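Local coordinates for Serine/threonine-protein phosphatase 2A regulatory subunit B'' subunit alpha (Homo sapiens, PDB 4I5J) that serves as a calcium-binding EF-hand regulatory subunit of protein phosphatase 2A that might modulate the substrate selectivity, activity and localization of the catalytic enzyme, at residues I65-Y70 against D175-L180; I133-L138 against I150-F155. All coordinates share one frame; numbering follows the deposited sequence.

How the contacts relate
From the N terminus, the chain reaches helix 54-72, which carries residues 65-70, after two earlier helices, and more than a hundred residues later helix 173-184 returns to it, closing the long loop of contact 1. Inside that loop lies contact 2, a much shorter closure in which 133-138 meets 150-155 after eleven intervening residues. The two are therefore nested, and their centres lie about 16 Å apart. Helix 173-184 joins them: Trp178 and Val177 serve contact 1, while Phe176 packs on Ile133 and Phe179 on Leu138 and Ile154. Contact 1 ties the N-terminal EF-hand region to the EF-hand pair, while contact 2 packs together parts of that pair.

Contact 1. Residues I65-Y70 against D175-L180; sequences IQRIFY and DFVWFL
Trp178 of helix 173-184 reaches across to Gln66, Phe69 and Tyr70 of helix 54-72, and its path illustrates how one large side chain can bridge two helices whose local axes approach to 9.6 Å. From CB the side chain leaves with CG anti to the carbonyl carbon (chi1 -74°), which carries the indole toward the other helix. CG and CD2 lie near Tyr70 CD1, and CE3 comes closest to that atom, at 3.4 Å, with the tyrosine carbon over one indole face near the rim. The two rings meet obliquely, their planes 57° apart. Further out, CZ3 faces Tyr70 CD1 and CA, CZ2 touches Phe69 CB at 4.1 Å, and CH2 lies against Tyr70 CA, which makes a CH-pi contact 3.9 Å from the centroid of the six-membered ring of Trp178. On the five-membered side, CD1 lies near Gln66 OE1, and NE1 donates to that oxygen over 3.2 Å, nearly in the indole plane and onto a lone pair in the carbonyl plane. The local axes of 65-70 and 175-180 cross at -53°, joining the N-terminal EF-hand region to the EF-hand pair through a buried helix-helix interface away from the calcium site. A bend at chi2 turns the Gln66 amide toward the indole, while its NE2 is bound by Gln30 OE1 and Thr62 O, so both ends of the amide are engaged. An alanine in place of Trp178 would take away the indole and is likely to leave Gln66 OE1 without this donor and a gap beside Tyr70. Alongside, Val177 CG1 packs on Gln66 CB at 3.8 Å, and Tyr70 OH is hydrogen-bonded to Ser182 OG, one turn beyond Trp178.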
loop_
_atom_site.group_PDB
_atom_site.type_symbol
_atom_site.label_atom_id
_atom_site.label_comp_id
_atom_site.label_asym_id
_atom_site.label_seq_id
_atom_site.Cartn_x
_atom_site.Cartn_y
_atom_site.Cartn_z
ATOM N N ILE A 65 4.078 11.958 3.125
ATOM C CA ILE A 65 3.034 11.757 4.125
ATOM C C ILE A 65 2.303 10.415 3.906
ATOM O O ILE A 65 2.059 9.700 4.865
ATOM C CB ILE A 65 2.081 12.952 4.207
ATOM C CG1 ILE A 65 2.870 14.170 4.672
ATOM C CG2 ILE A 65 0.919 12.677 5.182
ATOM C CD1 ILE A 65 2.077 15.432 4.749
ATOM N N GLN A 66 2.005 10.043 2.654
ATOM C CA GLN A 66 1.332 8.767 2.417
ATOM C C GLN A 66 2.223 7.658 2.922
ATOM O O GLN A 66 1.747 6.731 3.570
ATOM C CB GLN A 66 1.007 8.538 0.921
ATOM C CG GLN A 66 -0.005 9.504 0.353
ATOM C CD GLN A 66 -1.026 9.922 1.389
ATOM O OE1 GLN A 66 -1.797 9.101 1.889
ATOM N NE2 GLN A 66 -1.016 11.198 1.738
ATOM N N ARG A 67 3.524 7.774 2.655
ATOM C CA ARG A 67 4.482 6.741 3.066
ATOM C C ARG A 67 4.593 6.629 4.582
ATOM O O ARG A 67 4.750 5.534 5.119
ATOM C CB ARG A 67 5.865 6.978 2.448
ATOM C CG ARG A 67 5.867 6.823 0.916
ATOM C CD ARG A 67 7.285 6.816 0.381
ATOM N NE ARG A 67 8.023 5.631 0.829
ATOM C CZ ARG A 67 9.332 5.452 0.646
ATOM N NH1 ARG A 67 10.043 6.395 0.049
ATOM N NH2 ARG A 67 9.930 4.345 1.078
ATOM N N ILE A 68 4.514 7.757 5.267
ATOM C CA ILE A 68 4.533 7.757 6.728
ATOM C C ILE A 68 3.304 6.972 7.207
ATOM O O ILE A 68 3.430 5.996 7.954
ATOM C CB ILE A 68 4.509 9.210 7.287
ATOM C CG1 ILE A 68 5.887 9.882 7.172
ATOM C CG2 ILE A 68 4.091 9.215 8.759
ATOM C CD1 ILE A 68 5.841 11.439 7.324
ATOM N N PHE A 69 2.118 7.349 6.737
ATOM C CA PHE A 69 0.910 6.656 7.181
ATOM C C PHE A 69 0.873 5.212 6.767
ATOM O O PHE A 69 0.399 4.350 7.525
ATOM C CB PHE A 69 -0.357 7.403 6.760
ATOM C CG PHE A 69 -0.665 8.545 7.666
ATOM C CD1 PHE A 69 0.150 9.673 7.670
ATOM C CD2 PHE A 69 -1.684 8.456 8.590
ATOM C CE1 PHE A 69 -0.102 10.722 8.542
ATOM C CE2 PHE A 69 -1.934 9.502 9.461
ATOM C CZ PHE A 69 -1.135 10.635 9.426
ATOM N N TYR A 70 1.372 4.946 5.567
ATOM C CA TYR A 70 1.402 3.587 5.054
ATOM C C TYR A 70 2.122 2.658 6.032
ATOM O O TYR A 70 1.647 1.570 6.340
ATOM C CB TYR A 70 2.112 3.562 3.703
ATOM C CG TYR A 70 2.073 2.235 2.997
ATOM C CD1 TYR A 70 1.111 1.977 2.032
ATOM C CD2 TYR A 70 2.987 1.239 3.293
ATOM C CE1 TYR A 70 1.070 0.766 1.371
ATOM C CE2 TYR A 70 2.956 0.007 2.631
ATOM C CZ TYR A 70 2.004 -0.217 1.679
ATOM O OH TYR A 70 1.960 -1.426 1.017
ATOM N N ASP A 175 -3.996 7.808 -3.007
ATOM C CA ASP A 175 -4.363 6.405 -3.021
ATOM C C ASP A 175 -3.541 5.564 -3.994
ATOM O O ASP A 175 -3.359 4.362 -3.791
ATOM C CB ASP A 175 -5.849 6.263 -3.286
ATOM C CG ASP A 175 -6.660 6.508 -2.033
ATOM O OD1 ASP A 175 -6.227 6.061 -0.930
ATOM O OD2 ASP A 175 -7.712 7.146 -2.148
ATOM N N PHE A 176 -3.053 6.190 -5.058
ATOM C CA PHE A 176 -2.193 5.486 -5.989
ATOM C C PHE A 176 -0.889 5.095 -5.296
ATOM O O PHE A 176 -0.362 4.006 -5.530
ATOM C CB PHE A 176 -1.896 6.333 -7.227
ATOM C CG PHE A 176 -0.929 5.680 -8.154
ATOM C CD1 PHE A 176 -1.301 4.547 -8.861
ATOM C CD2 PHE A 176 0.354 6.148 -8.270
ATOM C CE1 PHE A 176 -0.411 3.918 -9.705
ATOM C CE2 PHE A 176 1.258 5.536 -9.128
ATOM C CZ PHE A 176 0.876 4.407 -9.836
ATOM N N VAL A 177 -0.372 5.986 -4.448
ATOM C CA VAL A 177 0.816 5.675 -3.646
ATOM C C VAL A 177 0.668 4.359 -2.881
ATOM O O VAL A 177 1.567 3.513 -2.914
ATOM C CB VAL A 177 1.200 6.834 -2.691
ATOM C CG1 VAL A 177 2.474 6.484 -1.931
ATOM C CG2 VAL A 177 1.450 8.135 -3.502
ATOM N N TRP A 178 -0.476 4.169 -2.221
ATOM C CA TRP A 178 -0.737 2.946 -1.451
ATOM C C TRP A 178 -0.839 1.748 -2.353
ATOM O O TRP A 178 -0.286 0.689 -2.054
ATOM C CB TRP A 178 -2.058 3.082 -0.685
ATOM C CG TRP A 178 -1.959 3.999 0.490
ATOM C CD1 TRP A 178 -1.773 5.352 0.454
ATOM C CD2 TRP A 178 -2.042 3.643 1.873
ATOM N NE1 TRP A 178 -1.730 5.859 1.725
ATOM C CE2 TRP A 178 -1.888 4.834 2.620
ATOM C CE3 TRP A 178 -2.220 2.440 2.560
ATOM C CZ2 TRP A 178 -1.929 4.863 4.006
ATOM C CZ3 TRP A 178 -2.245 2.467 3.958
ATOM C CH2 TRP A 178 -2.103 3.675 4.660
ATOM N N PHE A 179 -1.579 1.898 -3.451
ATOM C CA PHE A 179 -1.626 0.853 -4.456
ATOM C C PHE A 179 -0.227 0.491 -4.945
ATOM O O PHE A 179 0.173 -0.672 -4.879
ATOM C CB PHE A 179 -2.476 1.258 -5.669
ATOM C CG PHE A 179 -2.300 0.332 -6.832
ATOM C CD1 PHE A 179 -2.956 -0.891 -6.859
ATOM C CD2 PHE A 179 -1.441 0.657 -7.881
ATOM C CE1 PHE A 179 -2.776 -1.771 -7.914
ATOM C CE2 PHE A 179 -1.254 -0.218 -8.950
ATOM C CZ PHE A 179 -1.919 -1.431 -8.969
ATOM N N LEU A 180 0.519 1.477 -5.448
ATOM C CA LEU A 180 1.827 1.182 -6.039
ATOM C C LEU A 180 2.743 0.438 -5.062
ATOM O O LEU A 180 3.327 -0.587 -5.430
ATOM C CB LEU A 180 2.508 2.454 -6.559
ATOM C CG LEU A 180 3.814 2.289 -7.347
ATOM C CD1 LEU A 180 4.161 3.567 -8.114
ATOM C CD2 LEU A 180 4.988 1.999 -6.446
#

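Contact 2. Residues I133-L138 against I150-F155; sequences ISQADL and IIERIF
Phe155 inserts its ring against the start of helix 135-138, and here the packing is tight. Gln135 CB makes a CH-pi contact over one ring face, 4.0 Å from the centroid and almost on its normal, while Leu138 CD2 meets the rim at CE2, 3.6 Å away. The carbonyl oxygen of Ile133 also lies at the ring edge, 3.4 Å from Phe155 CZ. Deeper in, Leu138 CD2 touches Ile151 CD1 at 4.1 Å, and the core continues into Phe179 of helix 173-184. With CG anti to its backbone nitrogen (chi1 -172°) and an extended chain beyond, Gln135 packs its CG closely on Ile151 CG2. Only past that point does the contact become looser and polar: the amide brings NE2 to within 3.5 Å of Glu152 CA, a van der Waals approach at the solvent margin, where Glu152 is exposed. At the other end of 133-138, Ser134 caps the new helix, its OG accepting from Asp137 N over 3.1 Å. The buried Ile133 just before it pairs through its backbone with Met171 in a two-stranded antiparallel sheet, consistent with the short beta-sheet that joins the loops of paired EF-hands.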
loop_
_atom_site.group_PDB
_atom_site.type_symbol
_atom_site.label_atom_id
_atom_site.label_comp_id
_atom_site.label_asym_id
_atom_site.label_seq_id
_atom_site.Cartn_x
_atom_site.Cartn_y
_atom_site.Cartn_z
ATOM N N ILE A 133 -6.838 8.253 -11.542
ATOM C CA ILE A 133 -6.633 7.066 -12.345
ATOM C C ILE A 133 -7.945 6.324 -12.393
ATOM O O ILE A 133 -8.579 6.092 -11.355
ATOM C CB ILE A 133 -5.514 6.197 -11.764
ATOM C CG1 ILE A 133 -4.170 6.903 -11.973
ATOM C CG2 ILE A 133 -5.473 4.857 -12.448
ATOM C CD1 ILE A 133 -3.037 6.160 -11.362
ATOM N N SER A 134 -8.389 5.997 -13.601
ATOM C CA SER A 134 -9.614 5.228 -13.750
ATOM C C SER A 134 -9.323 3.748 -13.522
ATOM O O SER A 134 -8.168 3.303 -13.548
ATOM C CB SER A 134 -10.206 5.441 -15.145
ATOM O OG SER A 134 -9.325 4.895 -16.097
ATOM N N GLN A 135 -10.380 2.995 -13.279
ATOM C CA GLN A 135 -10.294 1.553 -13.125
ATOM C C GLN A 135 -9.685 0.898 -14.368
ATOM O O GLN A 135 -8.822 0.026 -14.260
ATOM C CB GLN A 135 -11.689 1.005 -12.825
ATOM C CG GLN A 135 -11.705 -0.425 -12.468
ATOM C CD GLN A 135 -13.079 -0.894 -12.039
ATOM O OE1 GLN A 135 -13.901 -0.097 -11.562
ATOM N NE2 GLN A 135 -13.334 -2.193 -12.201
ATOM N N ALA A 136 -10.115 1.349 -15.545
ATOM C CA ALA A 136 -9.623 0.837 -16.824
ATOM C C ALA A 136 -8.133 1.070 -16.992
ATOM O O ALA A 136 -7.397 0.176 -17.386
ATOM C CB ALA A 136 -10.374 1.502 -17.996
ATOM N N ASP A 137 -7.692 2.289 -16.722
ATOM C CA ASP A 137 -6.270 2.572 -16.791
ATOM C C ASP A 137 -5.441 1.762 -15.799
ATOM O O ASP A 137 -4.400 1.214 -16.172
ATOM C CB ASP A 137 -6.006 4.069 -16.679
ATOM C CG ASP A 137 -6.539 4.835 -17.894
ATOM O OD1 ASP A 137 -6.560 4.252 -19.010
ATOM O OD2 ASP A 137 -6.966 5.994 -17.730
ATOM N N LEU A 138 -5.911 1.643 -14.558
ATOM C CA LEU A 138 -5.163 0.867 -13.580
ATOM C C LEU A 138 -5.071 -0.598 -14.009
ATOM O O LEU A 138 -4.074 -1.261 -13.753
ATOM C CB LEU A 138 -5.777 0.979 -12.192
ATOM C CG LEU A 138 -4.843 0.576 -11.051
ATOM C CD1 LEU A 138 -3.662 1.518 -11.021
ATOM C CD2 LEU A 138 -5.576 0.524 -9.689
ATOM N N ILE A 150 -9.725 -8.075 -8.876
ATOM C CA ILE A 150 -9.001 -7.410 -7.801
ATOM C C ILE A 150 -9.033 -5.872 -7.997
ATOM O O ILE A 150 -9.225 -5.134 -7.041
ATOM C CB ILE A 150 -7.561 -7.969 -7.640
ATOM C CG1 ILE A 150 -7.099 -7.831 -6.191
ATOM C CG2 ILE A 150 -6.590 -7.359 -8.681
ATOM C CD1 ILE A 150 -7.891 -8.742 -5.203
ATOM N N ILE A 151 -8.929 -5.403 -9.236
ATOM C CA ILE A 151 -8.944 -3.958 -9.502
ATOM C C ILE A 151 -10.302 -3.363 -9.127
ATOM O O ILE A 151 -10.382 -2.314 -8.489
ATOM C CB ILE A 151 -8.611 -3.634 -10.983
ATOM C CG1 ILE A 151 -7.189 -4.092 -11.345
ATOM C CG2 ILE A 151 -8.804 -2.151 -11.273
ATOM C CD1 ILE A 151 -6.083 -3.428 -10.577
ATOM N N GLU A 152 -11.368 -4.060 -9.497
ATOM C CA GLU A 152 -12.715 -3.677 -9.095
ATOM C C GLU A 152 -12.805 -3.594 -7.574
ATOM O O GLU A 152 -13.432 -2.682 -7.025
ATOM C CB GLU A 152 -13.738 -4.676 -9.663
ATOM C CG GLU A 152 -15.188 -4.368 -9.355
ATOM C CD GLU A 152 -16.142 -5.280 -10.127
ATOM O OE1 GLU A 152 -15.661 -6.102 -10.945
ATOM O OE2 GLU A 152 -17.371 -5.178 -9.917
ATOM N N ARG A 153 -12.148 -4.520 -6.883
ATOM C CA ARG A 153 -12.123 -4.464 -5.418
ATOM C C ARG A 153 -11.366 -3.238 -4.901
ATOM O O ARG A 153 -11.778 -2.594 -3.937
ATOM C CB ARG A 153 -11.548 -5.761 -4.846
ATOM C CG ARG A 153 -12.465 -6.992 -5.033
ATOM C CD ARG A 153 -13.722 -6.857 -4.196
ATOM N NE ARG A 153 -13.360 -6.737 -2.786
ATOM C CZ ARG A 153 -14.055 -6.047 -1.889
ATOM N NH1 ARG A 153 -15.169 -5.425 -2.249
ATOM N NH2 ARG A 153 -13.640 -5.994 -0.632
ATOM N N ILE A 154 -10.249 -2.917 -5.531
ATOM C CA ILE A 154 -9.523 -1.705 -5.169
ATOM C C ILE A 154 -10.430 -0.482 -5.284
ATOM O O ILE A 154 -10.403 0.403 -4.435
ATOM C CB ILE A 154 -8.302 -1.531 -6.053
ATOM C CG1 ILE A 154 -7.206 -2.521 -5.638
ATOM C CG2 ILE A 154 -7.803 -0.093 -5.998
ATOM C CD1 ILE A 154 -6.255 -2.856 -6.813
ATOM N N PHE A 155 -11.265 -0.462 -6.318
ATOM C CA PHE A 155 -12.136 0.680 -6.571
ATOM C C PHE A 155 -13.474 0.588 -5.835
ATOM O O PHE A 155 -14.358 1.422 -6.044
ATOM C CB PHE A 155 -12.363 0.834 -8.076
ATOM C CG PHE A 155 -11.266 1.584 -8.763
ATOM C CD1 PHE A 155 -11.451 2.897 -9.144
ATOM C CD2 PHE A 155 -10.041 0.986 -9.005
ATOM C CE1 PHE A 155 -10.444 3.605 -9.768
ATOM C CE2 PHE A 155 -9.024 1.695 -9.622
ATOM C CZ PHE A 155 -9.229 3.003 -10.012
#